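PDB 4GQ2: nucleoporin nup120, which serves as a structural constituent of the nuclear pore complex, whose nucleoporins also act as docking partners for transiently associated nuclear transport factors. Local coordinates for residues Glu595-Leu600 / Phe619-His623; Glu96-Lys100 / Glu762-Ser766; Ser309-Lys314 / Val327-Ile333; Tyr163-Ser167 / Ala203-Glu207. All blocks are in the same frame, centred on the assembly; numbering follows the deposited sequence.

Contact 1 (Glu595-Leu600 / Phe619-His623); sequences EIRYSL and FYDKH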
loop_
_atom_site.group_PDB
_atom_site.type_symbol
_atom_site.label_atom_id
_atom_site.label_comp_id
_atom_site.label_asym_id
_atom_site.label_seq_id
_atom_site.Cartn_x
_atom_site.Cartn_y
_atom_site.Cartn_z
ATOM N N GLU A 595 -2.332 -3.670 -18.882
ATOM C CA GLU A 595 -2.032 -4.913 -19.594
ATOM C C GLU A 595 -0.530 -5.065 -19.824
ATOM O O GLU A 595 0.015 -6.173 -19.746
ATOM C CB GLU A 595 -2.790 -4.977 -20.926
ATOM C CG GLU A 595 -4.300 -5.071 -20.759
ATOM C CD GLU A 595 -5.041 -5.305 -22.063
ATOM O OE1 GLU A 595 -5.249 -4.327 -22.819
ATOM O OE2 GLU A 595 -5.439 -6.464 -22.317
ATOM N N ILE A 596 0.129 -3.938 -20.100
ATOM C CA ILE A 596 1.567 -3.902 -20.328
ATOM C C ILE A 596 2.340 -4.308 -19.063
ATOM O O ILE A 596 3.286 -5.113 -19.125
ATOM C CB ILE A 596 1.997 -2.522 -20.859
ATOM C CG1 ILE A 596 1.656 -2.418 -22.347
ATOM C CG2 ILE A 596 3.481 -2.281 -20.636
ATOM C CD1 ILE A 596 1.750 -1.013 -22.915
ATOM N N ARG A 597 1.916 -3.783 -17.918
ATOM C CA ARG A 597 2.590 -4.087 -16.662
ATOM C C ARG A 597 2.408 -5.549 -16.247
ATOM O O ARG A 597 3.309 -6.153 -15.666
ATOM C CB ARG A 597 2.157 -3.113 -15.574
ATOM C CG ARG A 597 2.573 -1.689 -15.912
ATOM C CD ARG A 597 2.071 -0.656 -14.911
ATOM N NE ARG A 597 2.650 0.640 -15.246
ATOM C CZ ARG A 597 2.103 1.821 -14.982
ATOM N NH1 ARG A 597 0.942 1.902 -14.357
ATOM N NH2 ARG A 597 2.728 2.931 -15.351
ATOM N N TYR A 598 1.258 -6.119 -16.592
ATOM C CA TYR A 598 1.014 -7.545 -16.408
ATOM C C TYR A 598 1.930 -8.397 -17.296
ATOM O O TYR A 598 2.444 -9.409 -16.850
ATOM C CB TYR A 598 -0.462 -7.875 -16.685
ATOM C CG TYR A 598 -0.750 -9.360 -16.688
ATOM C CD1 TYR A 598 -0.519 -10.129 -17.829
ATOM C CD2 TYR A 598 -1.238 -10.004 -15.541
ATOM C CE1 TYR A 598 -0.767 -11.494 -17.838
ATOM C CE2 TYR A 598 -1.494 -11.369 -15.542
ATOM C CZ TYR A 598 -1.260 -12.106 -16.691
ATOM O OH TYR A 598 -1.514 -13.455 -16.703
ATOM N N SER A 599 2.123 -7.987 -18.551
ATOM C CA SER A 599 3.096 -8.629 -19.438
ATOM C C SER A 599 4.537 -8.490 -18.922
ATOM O O SER A 599 5.316 -9.444 -19.001
ATOM C CB SER A 599 3.023 -8.038 -20.844
ATOM O OG SER A 599 1.777 -8.295 -21.436
ATOM N N LEU A 600 4.890 -7.309 -18.409
ATOM C CA LEU A 600 6.262 -7.075 -17.921
ATOM C C LEU A 600 6.511 -7.872 -16.656
ATOM O O LEU A 600 7.591 -8.431 -16.467
ATOM C CB LEU A 600 6.553 -5.580 -17.686
ATOM C CG LEU A 600 6.583 -4.670 -18.917
ATOM C CD1 LEU A 600 6.658 -3.201 -18.525
ATOM C CD2 LEU A 600 7.749 -5.042 -19.825
ATOM N N PHE A 619 5.983 -8.571 -27.618
ATOM C CA PHE A 619 5.607 -7.409 -26.820
ATOM C C PHE A 619 5.167 -6.249 -27.698
ATOM O O PHE A 619 4.125 -5.643 -27.457
ATOM C CB PHE A 619 6.762 -6.968 -25.914
ATOM C CG PHE A 619 6.416 -5.807 -25.019
ATOM C CD1 PHE A 619 6.480 -4.496 -25.492
ATOM C CD2 PHE A 619 6.008 -6.025 -23.714
ATOM C CE1 PHE A 619 6.146 -3.426 -24.676
ATOM C CE2 PHE A 619 5.673 -4.963 -22.892
ATOM C CZ PHE A 619 5.747 -3.660 -23.371
ATOM N N TYR A 620 5.979 -5.940 -28.708
ATOM C CA TYR A 620 5.658 -4.888 -29.662
ATOM C C TYR A 620 4.337 -5.194 -30.366
ATOM O O TYR A 620 3.484 -4.316 -30.504
ATOM C CB TYR A 620 6.797 -4.730 -30.677
ATOM C CG TYR A 620 6.500 -3.784 -31.817
ATOM C CD1 TYR A 620 6.630 -2.404 -31.658
ATOM C CD2 TYR A 620 6.090 -4.268 -33.059
ATOM C CE1 TYR A 620 6.352 -1.533 -32.705
ATOM C CE2 TYR A 620 5.819 -3.407 -34.113
ATOM C CZ TYR A 620 5.951 -2.041 -33.931
ATOM O OH TYR A 620 5.679 -1.185 -34.974
ATOM N N ASP A 621 4.183 -6.447 -30.794
ATOM C CA ASP A 621 3.008 -6.885 -31.542
ATOM C C ASP A 621 1.711 -6.755 -30.750
ATOM O O ASP A 621 0.701 -6.311 -31.289
ATOM C CB ASP A 621 3.171 -8.329 -32.019
ATOM C CG ASP A 621 2.233 -8.671 -33.164
ATOM O OD1 ASP A 621 2.572 -8.346 -34.322
ATOM O OD2 ASP A 621 1.163 -9.264 -32.906
ATOM N N LYS A 622 1.732 -7.132 -29.476
ATOM C CA LYS A 622 0.501 -7.107 -28.694
ATOM C C LYS A 622 0.198 -5.751 -28.054
ATOM O O LYS A 622 -0.967 -5.354 -27.980
ATOM C CB LYS A 622 0.451 -8.248 -27.663
ATOM C CG LYS A 622 1.661 -8.355 -26.751
ATOM C CD LYS A 622 1.604 -9.602 -25.879
ATOM C CE LYS A 622 2.773 -9.645 -24.900
ATOM N NZ LYS A 622 2.878 -10.943 -24.176
ATOM N N HIS A 623 1.238 -5.032 -27.630
ATOM C CA HIS A 623 1.049 -3.822 -26.807
ATOM C C HIS A 623 1.377 -2.501 -27.430
ATOM O O HIS A 623 0.774 -1.485 -27.079
ATOM C CB HIS A 623 1.794 -3.958 -25.486
ATOM C CG HIS A 623 1.283 -5.087 -24.629
ATOM N ND1 HIS A 623 0.040 -5.092 -24.100
ATOM C CD2 HIS A 623 1.883 -6.275 -24.234
ATOM C CE1 HIS A 623 -0.139 -6.220 -23.396
ATOM N NE2 HIS A 623 0.987 -6.947 -23.481
#

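Contact 2 (Glu96-Lys100 / Glu762-Ser766); sequences EPLSK and EALAS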
loop_
_atom_site.group_PDB
_atom_site.type_symbol
_atom_site.label_atom_id
_atom_site.label_comp_id
_atom_site.label_asym_id
_atom_site.label_seq_id
_atom_site.Cartn_x
_atom_site.Cartn_y
_atom_site.Cartn_z
ATOM N N GLU A 96 15.459 7.196 22.543
ATOM C CA GLU A 96 14.164 7.120 23.228
ATOM C C GLU A 96 13.164 6.151 22.580
ATOM O O GLU A 96 13.298 5.822 21.402
ATOM C CB GLU A 96 13.552 8.524 23.345
ATOM C CG GLU A 96 14.419 9.524 24.105
ATOM C CD GLU A 96 13.619 10.625 24.780
ATOM O OE1 GLU A 96 12.612 10.310 25.453
ATOM O OE2 GLU A 96 14.007 11.808 24.654
ATOM N N PRO A 97 12.153 5.692 23.354
ATOM C CA PRO A 97 11.091 4.857 22.778
ATOM C C PRO A 97 10.310 5.634 21.723
ATOM O O PRO A 97 10.197 6.862 21.814
ATOM C CB PRO A 97 10.177 4.554 23.973
ATOM C CG PRO A 97 10.970 4.894 25.192
ATOM C CD PRO A 97 11.900 5.993 24.775
ATOM N N LEU A 98 9.780 4.918 20.734
ATOM C CA LEU A 98 9.059 5.535 19.628
ATOM C C LEU A 98 7.818 6.286 20.083
ATOM O O LEU A 98 7.165 5.899 21.055
ATOM C CB LEU A 98 8.655 4.481 18.604
ATOM C CG LEU A 98 9.766 3.633 17.986
ATOM C CD1 LEU A 98 9.140 2.582 17.085
ATOM C CD2 LEU A 98 10.777 4.475 17.221
ATOM N N SER A 99 7.503 7.364 19.370
ATOM C CA SER A 99 6.252 8.083 19.576
ATOM C C SER A 99 5.120 7.318 18.903
ATOM O O SER A 99 4.971 7.358 17.686
ATOM C CB SER A 99 6.346 9.499 19.008
ATOM O OG SER A 99 7.400 10.221 19.614
ATOM N N LYS A 100 4.335 6.603 19.698
ATOM C CA LYS A 100 3.236 5.796 19.175
ATOM C C LYS A 100 1.897 6.446 19.473
ATOM O O LYS A 100 0.838 5.888 19.169
ATOM C CB LYS A 100 3.277 4.392 19.780
ATOM C CG LYS A 100 4.431 3.516 19.313
ATOM C CD LYS A 100 4.621 2.352 20.276
ATOM C CE LYS A 100 5.415 1.212 19.657
ATOM N NZ LYS A 100 5.650 0.111 20.638
ATOM N N GLU A 762 13.214 -0.574 16.471
ATOM C CA GLU A 762 11.879 -0.712 17.033
ATOM C C GLU A 762 10.843 -0.319 15.990
ATOM O O GLU A 762 9.711 -0.798 16.006
ATOM C CB GLU A 762 11.776 0.213 18.242
ATOM C CG GLU A 762 10.674 -0.096 19.238
ATOM C CD GLU A 762 10.788 0.775 20.477
ATOM O OE1 GLU A 762 11.900 0.840 21.050
ATOM O OE2 GLU A 762 9.779 1.403 20.871
ATOM N N ALA A 763 11.244 0.572 15.088
ATOM C CA ALA A 763 10.361 1.091 14.056
ATOM C C ALA A 763 9.891 -0.024 13.132
ATOM O O ALA A 763 8.775 0.022 12.636
ATOM C CB ALA A 763 11.053 2.196 13.271
ATOM N N LEU A 764 10.726 -1.046 12.950
ATOM C CA LEU A 764 10.412 -2.169 12.058
ATOM C C LEU A 764 9.156 -2.945 12.451
ATOM O O LEU A 764 8.496 -3.547 11.597
ATOM C CB LEU A 764 11.604 -3.119 11.946
ATOM C CG LEU A 764 12.738 -2.667 11.024
ATOM C CD1 LEU A 764 13.946 -3.591 11.147
ATOM C CD2 LEU A 764 12.293 -2.567 9.574
ATOM N N ALA A 765 8.827 -2.912 13.739
ATOM C CA ALA A 765 7.689 -3.655 14.280
ATOM C C ALA A 765 6.435 -2.802 14.497
ATOM O O ALA A 765 5.390 -3.332 14.881
ATOM C CB ALA A 765 8.093 -4.344 15.580
ATOM N N SER A 766 6.533 -1.495 14.248
ATOM C CA SER A 766 5.438 -0.558 14.560
ATOM C C SER A 766 4.950 0.197 13.320
ATOM O O SER A 766 3.902 0.839 13.327
ATOM C CB SER A 766 5.887 0.433 15.639
ATOM O OG SER A 766 6.509 -0.231 16.732
#

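Contact 3 (Ser309-Lys314 / Val327-Ile333); sequences SFSIYK and VIEKGII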
loop_
_atom_site.group_PDB
_atom_site.type_symbol
_atom_site.label_atom_id
_atom_site.label_comp_id
_atom_site.label_asym_id
_atom_site.label_seq_id
_atom_site.Cartn_x
_atom_site.Cartn_y
_atom_site.Cartn_z
ATOM N N SER A 309 8.386 43.928 -0.112
ATOM C CA SER A 309 9.834 43.762 -0.097
ATOM C C SER A 309 10.273 43.416 1.317
ATOM O O SER A 309 9.470 43.466 2.247
ATOM C CB SER A 309 10.536 45.038 -0.580
ATOM O OG SER A 309 10.154 46.167 0.189
ATOM N N PHE A 310 11.544 43.067 1.478
ATOM C CA PHE A 310 12.052 42.623 2.769
ATOM C C PHE A 310 13.335 43.348 3.167
ATOM O O PHE A 310 14.156 43.684 2.314
ATOM C CB PHE A 310 12.305 41.115 2.751
ATOM C CG PHE A 310 11.055 40.280 2.665
ATOM C CD1 PHE A 310 10.515 39.934 1.430
ATOM C CD2 PHE A 310 10.430 39.820 3.820
ATOM C CE1 PHE A 310 9.369 39.160 1.348
ATOM C CE2 PHE A 310 9.285 39.042 3.747
ATOM C CZ PHE A 310 8.755 38.712 2.509
ATOM N N SER A 311 13.500 43.575 4.468
ATOM C CA SER A 311 14.716 44.171 5.012
ATOM C C SER A 311 15.411 43.230 5.988
ATOM O O SER A 311 14.761 42.417 6.643
ATOM C CB SER A 311 14.400 45.492 5.714
ATOM O OG SER A 311 14.115 46.512 4.780
ATOM N N ILE A 312 16.734 43.341 6.071
ATOM C CA ILE A 312 17.507 42.659 7.108
ATOM C C ILE A 312 18.237 43.692 7.971
ATOM O O ILE A 312 18.768 44.676 7.458
ATOM C CB ILE A 312 18.487 41.615 6.520
ATOM C CG1 ILE A 312 17.710 40.419 5.945
ATOM C CG2 ILE A 312 19.487 41.145 7.575
ATOM C CD1 ILE A 312 18.563 39.367 5.254
ATOM N N TYR A 313 18.237 43.467 9.282
ATOM C CA TYR A 313 18.905 44.339 10.235
ATOM C C TYR A 313 19.840 43.536 11.127
ATOM O O TYR A 313 19.529 42.408 11.508
ATOM C CB TYR A 313 17.882 45.053 11.120
ATOM C CG TYR A 313 17.006 46.060 10.410
ATOM C CD1 TYR A 313 15.894 45.648 9.681
ATOM C CD2 TYR A 313 17.273 47.430 10.487
ATOM C CE1 TYR A 313 15.083 46.564 9.035
ATOM C CE2 TYR A 313 16.460 48.358 9.846
ATOM C CZ TYR A 313 15.367 47.915 9.121
ATOM O OH TYR A 313 14.549 48.810 8.472
ATOM N N LYS A 314 20.980 44.134 11.464
ATOM C CA LYS A 314 21.908 43.561 12.431
ATOM C C LYS A 314 21.646 44.171 13.803
ATOM O O LYS A 314 21.477 45.388 13.928
ATOM C CB LYS A 314 23.358 43.823 11.997
ATOM C CG LYS A 314 24.428 43.300 12.946
ATOM C CD LYS A 314 24.774 41.841 12.684
ATOM C CE LYS A 314 25.620 41.236 13.800
ATOM N NZ LYS A 314 27.034 41.701 13.793
ATOM N N VAL A 327 20.999 48.201 13.379
ATOM C CA VAL A 327 21.616 48.823 12.205
ATOM C C VAL A 327 21.238 48.053 10.945
ATOM O O VAL A 327 21.302 46.823 10.916
ATOM C CB VAL A 327 23.155 48.950 12.347
ATOM C CG1 VAL A 327 23.761 49.609 11.115
ATOM C CG2 VAL A 327 23.521 49.756 13.589
ATOM N N ILE A 328 20.842 48.795 9.914
ATOM C CA ILE A 328 20.337 48.237 8.655
ATOM C C ILE A 328 21.394 47.441 7.884
ATOM O O ILE A 328 22.585 47.753 7.941
ATOM C CB ILE A 328 19.806 49.350 7.721
ATOM C CG1 ILE A 328 19.375 50.589 8.522
ATOM C CG2 ILE A 328 18.669 48.822 6.854
ATOM C CD1 ILE A 328 19.527 51.898 7.774
ATOM N N GLU A 329 20.941 46.412 7.169
ATOM C CA GLU A 329 21.780 45.669 6.226
ATOM C C GLU A 329 21.152 45.593 4.833
ATOM O O GLU A 329 21.867 45.481 3.838
ATOM C CB GLU A 329 22.076 44.263 6.739
ATOM C CG GLU A 329 23.065 44.223 7.889
ATOM C CD GLU A 329 23.657 42.845 8.104
ATOM O OE1 GLU A 329 22.930 41.846 7.921
ATOM O OE2 GLU A 329 24.852 42.762 8.463
ATOM N N LYS A 330 19.821 45.656 4.766
ATOM C CA LYS A 330 19.112 45.602 3.492
ATOM C C LYS A 330 17.902 46.525 3.480
ATOM O O LYS A 330 17.135 46.559 4.440
ATOM C CB LYS A 330 18.654 44.174 3.210
ATOM C CG LYS A 330 19.174 43.591 1.910
ATOM C CD LYS A 330 20.528 42.937 2.134
ATOM C CE LYS A 330 20.876 41.973 1.014
ATOM N NZ LYS A 330 22.199 41.320 1.228
ATOM N N GLY A 331 17.739 47.269 2.388
ATOM C CA GLY A 331 16.558 48.103 2.173
ATOM C C GLY A 331 15.439 47.348 1.470
ATOM O O GLY A 331 14.269 47.489 1.831
ATOM N N ILE A 332 15.794 46.543 0.465
ATOM C CA ILE A 332 14.808 45.789 -0.328
ATOM C C ILE A 332 15.290 44.405 -0.816
ATOM O O ILE A 332 16.354 44.278 -1.430
ATOM C CB ILE A 332 14.261 46.633 -1.514
ATOM C CG1 ILE A 332 13.089 47.514 -1.059
ATOM C CG2 ILE A 332 13.818 45.750 -2.674
ATOM C CD1 ILE A 332 12.445 48.341 -2.161
ATOM N N ILE A 333 14.492 43.379 -0.512
ATOM C CA ILE A 333 14.572 42.064 -1.150
ATOM C C ILE A 333 13.233 41.848 -1.870
ATOM O O ILE A 333 12.222 41.564 -1.223
ATOM C CB ILE A 333 14.830 40.932 -0.123
ATOM C CG1 ILE A 333 16.253 41.019 0.438
ATOM C CG2 ILE A 333 14.603 39.557 -0.743
ATOM C CD1 ILE A 333 16.547 40.050 1.569
#

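Contact 4 (Tyr163-Ser167 / Ala203-Glu207); sequences YRPIS and ASHYE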
loop_
_atom_site.group_PDB
_atom_site.type_symbol
_atom_site.label_atom_id
_atom_site.label_comp_id
_atom_site.label_asym_id
_atom_site.label_seq_id
_atom_site.Cartn_x
_atom_site.Cartn_y
_atom_site.Cartn_z
ATOM N N TYR A 163 -4.488 30.243 34.958
ATOM C CA TYR A 163 -4.305 31.604 35.430
ATOM C C TYR A 163 -5.312 32.537 34.784
ATOM O O TYR A 163 -5.628 32.394 33.603
ATOM C CB TYR A 163 -2.896 32.084 35.109
ATOM C CG TYR A 163 -1.804 31.297 35.788
ATOM C CD1 TYR A 163 -1.398 31.607 37.089
ATOM C CD2 TYR A 163 -1.161 30.250 35.128
ATOM C CE1 TYR A 163 -0.383 30.893 37.715
ATOM C CE2 TYR A 163 -0.152 29.525 35.747
ATOM C CZ TYR A 163 0.235 29.851 37.038
ATOM O OH TYR A 163 1.238 29.137 37.653
ATOM N N ARG A 164 -5.811 33.490 35.571
ATOM C CA ARG A 164 -6.681 34.547 35.063
ATOM C C ARG A 164 -6.036 35.912 35.312
ATOM O O ARG A 164 -6.331 36.561 36.317
ATOM C CB ARG A 164 -8.062 34.477 35.715
ATOM C CG ARG A 164 -8.953 33.372 35.180
ATOM C CD ARG A 164 -10.294 33.381 35.890
ATOM N NE ARG A 164 -11.226 32.422 35.303
ATOM C CZ ARG A 164 -12.434 32.151 35.789
ATOM N NH1 ARG A 164 -12.880 32.762 36.880
ATOM N NH2 ARG A 164 -13.199 31.261 35.179
ATOM N N PRO A 165 -5.157 36.352 34.391
ATOM C CA PRO A 165 -4.423 37.603 34.578
ATOM C C PRO A 165 -5.371 38.791 34.598
ATOM O O PRO A 165 -6.335 38.829 33.832
ATOM C CB PRO A 165 -3.504 37.671 33.349
ATOM C CG PRO A 165 -3.526 36.299 32.758
ATOM C CD PRO A 165 -4.890 35.769 33.067
ATOM N N ILE A 166 -5.091 39.743 35.483
ATOM C CA ILE A 166 -5.976 40.883 35.706
ATOM C C ILE A 166 -6.083 41.768 34.466
ATOM O O ILE A 166 -7.179 42.196 34.104
ATOM C CB ILE A 166 -5.568 41.663 36.978
ATOM C CG1 ILE A 166 -5.933 40.835 38.220
ATOM C CG2 ILE A 166 -6.240 43.031 37.032
ATOM C CD1 ILE A 166 -5.134 41.172 39.459
ATOM N N SER A 167 -4.958 41.987 33.787
ATOM C CA SER A 167 -4.937 42.779 32.554
ATOM C C SER A 167 -5.850 42.243 31.437
ATOM O O SER A 167 -6.228 42.988 30.529
ATOM C CB SER A 167 -3.504 42.945 32.045
ATOM O OG SER A 167 -2.914 41.693 31.748
ATOM N N ALA A 203 1.189 28.026 42.128
ATOM C CA ALA A 203 0.034 28.340 41.262
ATOM C C ALA A 203 -0.400 29.813 41.281
ATOM O O ALA A 203 -1.523 30.145 40.884
ATOM C CB ALA A 203 -1.149 27.410 41.553
ATOM N N SER A 204 0.498 30.689 41.724
ATOM C CA SER A 204 0.229 32.126 41.756
ATOM C C SER A 204 1.076 32.881 40.725
ATOM O O SER A 204 2.088 32.368 40.238
ATOM C CB SER A 204 0.493 32.681 43.155
ATOM O OG SER A 204 1.879 32.633 43.458
ATOM N N HIS A 205 0.666 34.107 40.412
ATOM C CA HIS A 205 1.387 34.936 39.445
ATOM C C HIS A 205 1.274 36.405 39.737
ATOM O O HIS A 205 0.403 36.837 40.500
ATOM C CB HIS A 205 0.827 34.698 38.053
ATOM C CG HIS A 205 -0.478 35.408 37.806
ATOM N ND1 HIS A 205 -0.567 36.513 37.038
ATOM C CD2 HIS A 205 -1.765 35.151 38.284
ATOM C CE1 HIS A 205 -1.849 36.930 37.005
ATOM N NE2 HIS A 205 -2.581 36.094 37.770
ATOM N N TYR A 206 2.142 37.187 39.099
ATOM C CA TYR A 206 1.975 38.636 39.032
ATOM C C TYR A 206 2.334 39.169 37.642
ATOM O O TYR A 206 2.937 38.458 36.830
ATOM C CB TYR A 206 2.796 39.330 40.124
ATOM C CG TYR A 206 4.292 39.316 39.898
ATOM C CD1 TYR A 206 5.064 38.221 40.279
ATOM C CD2 TYR A 206 4.936 40.406 39.315
ATOM C CE1 TYR A 206 6.436 38.209 40.081
ATOM C CE2 TYR A 206 6.308 40.401 39.115
ATOM C CZ TYR A 206 7.051 39.303 39.501
ATOM O OH TYR A 206 8.413 39.294 39.305
ATOM N N GLU A 207 1.961 40.421 37.377
ATOM C CA GLU A 207 2.233 41.053 36.083
ATOM C C GLU A 207 3.239 42.195 36.201
ATOM O O GLU A 207 3.556 42.647 37.302
ATOM C CB GLU A 207 0.941 41.572 35.438
ATOM C CG GLU A 207 -0.258 40.641 35.568
ATOM C CD GLU A 207 -1.333 40.921 34.538
ATOM O OE1 GLU A 207 -2.527 40.953 34.913
ATOM O OE2 GLU A 207 -0.981 41.104 33.351
#

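Contact 1 (Glu595-Leu600 / Phe619-His623)
Ser599 and His623 join two antiparallel helices, 590-605 and 612-624, that follow each other in the chain as a helical hairpin of the α-helical part of the protein. At the centre Ser599 OG lies 2.6 Å from His623 NE2, at the edge of the imidazole and near its plane, in a hydrogen bond whose donor could be either residue. Around this polar pair the contact is mostly apolar. Ile596 CA sits over one face of the His623 ring, 4.2 Å from its centroid as a CH-pi contact, and Ile596 CG1 comes within 3.5 Å of His623 CB as the two side chains pass each other running opposite ways. The branched isoleucine serves two partners: its CG2, anti to the backbone N, reaches the edge of the Phe619 ring at CZ (3.8 Å). Leu600 CD2 meets Phe619 CE2 at 3.7 Å. A segment axis separation of 11.2 Å accommodates these bulky side chains between the helices. Farther out, helix 672-703 touches the pair through Phe698 against Ile596 and Ser701 against Phe619, while Asn627 bonds the carbonyl of His623. The imidazole is also backed by its own helix: Lys622 CB lies 4.2 Å above the face opposite Ile596 CA, offset toward the rim of the His623 ring.

Contact 2 (Glu96-Lys100 / Glu762-Ser766)
Leu98 and Glu762 lie alongside each other, their side chains running opposite ways, where a loop of the β-propeller meets the loop before helix 770-777. Glu762 has CG anti to its backbone N (chi1 -160°) and an extended chain, which lays its methylenes along the leucine: Glu762 CB is 3.7 Å from Leu98 CD1. Glu762 OE2 ends 3.6 Å from Leu98 CG, the branch point, close to where Leu98 N also lies. Leucine suits this place because its CD1 methyl reaches both the Glu762 methylenes and the backbone at Ala763 N (3.5 Å), an approach the small Ala763 side chain permits. Lys100, on the propeller loop with Leu98, extends its chain to lay CE 3.4 Å from Ser766 OG, a hydroxyl that also makes a weak hydrogen bond to the carbonyl of Glu762. Ser669 and Pro670 add to the packing at Leu98 and Ala763 respectively. Replacing Glu762 by alanine removes CG and the carboxylate, which would probably open a gap beside Leu98 CG and leave Lys100 without its nearby opposite charge. Since Lys100 NZ and Glu762 OE2 stand 4.3 Å apart, beyond a salt bridge, electrostatic attraction is likely to be modest, and the join rests chiefly on van der Waals contact of aliphatic carbons with side-chain and backbone atoms, polar ones included.

Contact 3 (Ser309-Lys314 / Val327-Ile333)
Strand 324-328, the outer member of the β-hairpin with 309-317, edges a four-stranded antiparallel propeller sheet, and the chain leaving it still follows its partner as far as Ile333. Lys314 and Val327 make a regular hydrogen-bonded pair, Lys314 N to Val327 O at 2.8 Å and the return bond from Val327 N to Lys314 O. Next comes the non-hydrogen-bonded pair Tyr313 and Ile328, whose side chains run together off the same face of the sheet; Ile328 CG2 touches Tyr313 CE2 at 3.7 Å, off-centre over the ring. Regular pairing then gives way. Ile312 O accepts two successive amides, Glu329 N at 2.8 Å, tilted 21° from the carbonyl plane, and Lys330 N at 3.1 Å, lying in that plane on a lone pair. Ile312 also sends CG2 to within 3.5 Å of Glu329 OE1. Beyond this turn, Ser311 OG stands 3.0 Å from Lys330 O, and Phe310 and Ile333 exchange two weak backbone bonds. Their β-carbons pack together, while the carbonyl O of Ile333 lies in plane at the edge of the Phe310 ring. The Phe310 ring meets Phe350 edge-to-face and packs on Leu364 and Ile366 of strand 361-370, in the neighbouring sheet. β-Branched isoleucines and valine suit the extended backbone. The chemistry grades along the pair: strong, fairly straight bonds at Lys314, a shared acceptor at Ile312, and weak bent bonds aided by apolar contact at Phe310, so the backbone bonds weaken as the chain departs, while side-chain contact persists.

Contact 4 (Tyr163-Ser167 / Ala203-Glu207)
Glu207 reaches from strand 204-210, an outermost strand of one β-propeller sheet, to the Ser167 turn in the connection between that sheet and the preceding one. Its CB begins directed toward the loop, and CG lies anti to the carbonyl carbon (chi1 -41°), after which the extended chain carries CD to 3.3 Å from Ser167 OG. At the tip the two oxygens divide the work. Glu207 OE1 accepts Ser167 N at 2.9 Å, nearly straight at 175°, and Glu207 OE2 takes the hydroxyl proton of Ser167 OG at 2.6 Å; each uses its syn lone pair, so one serine grips both oxygens and holds the carboxylate's rotation. OE2 also bonds Thr194 of the adjacent strand 193-199. Serine suits the turn by offering an amide and a hydroxyl from one small residue. With an alanine here in place of Glu207, the amide and hydroxyl of Ser167 would probably both be left without their carboxylate partner, and the loop would be likely to lose its tie to the strand. Two residues earlier on the strand, His205 leans on the loop with CE1 3.6 Å from Pro165 CA, proline offering a rigid apolar surface. Tyr163 also meets the imidazole, the rings oblique with planes at 79° and centroids 5.6 Å apart. Tyr163 packs also on Leu138 and Tyr140 of its own sheet, and its ring carbon CE1 comes 3.4 Å from the carbonyl oxygen of Ala203.

Along the chain contact 4 closes first, then contact 3, then contact 1, and all three are nested within the loop of over 600 residues closed by contact 2. Contacts 3 and 4 belong to the β-propeller, their centres about 38 Å apart: one lies within a hairpin of a single sheet, the other binds the connection between two successive sheets to the second of them. Contact 1 joins helices on the far side of the chain's centre, its centre about 60 Å from that of contact 3 and about 74 Å from that of contact 4. Contact 2, its centre about 17 Å from that of the chain, brings a propeller loop against a loop between helices and so joins the propeller to the helical part, consistent with a scaffold subunit.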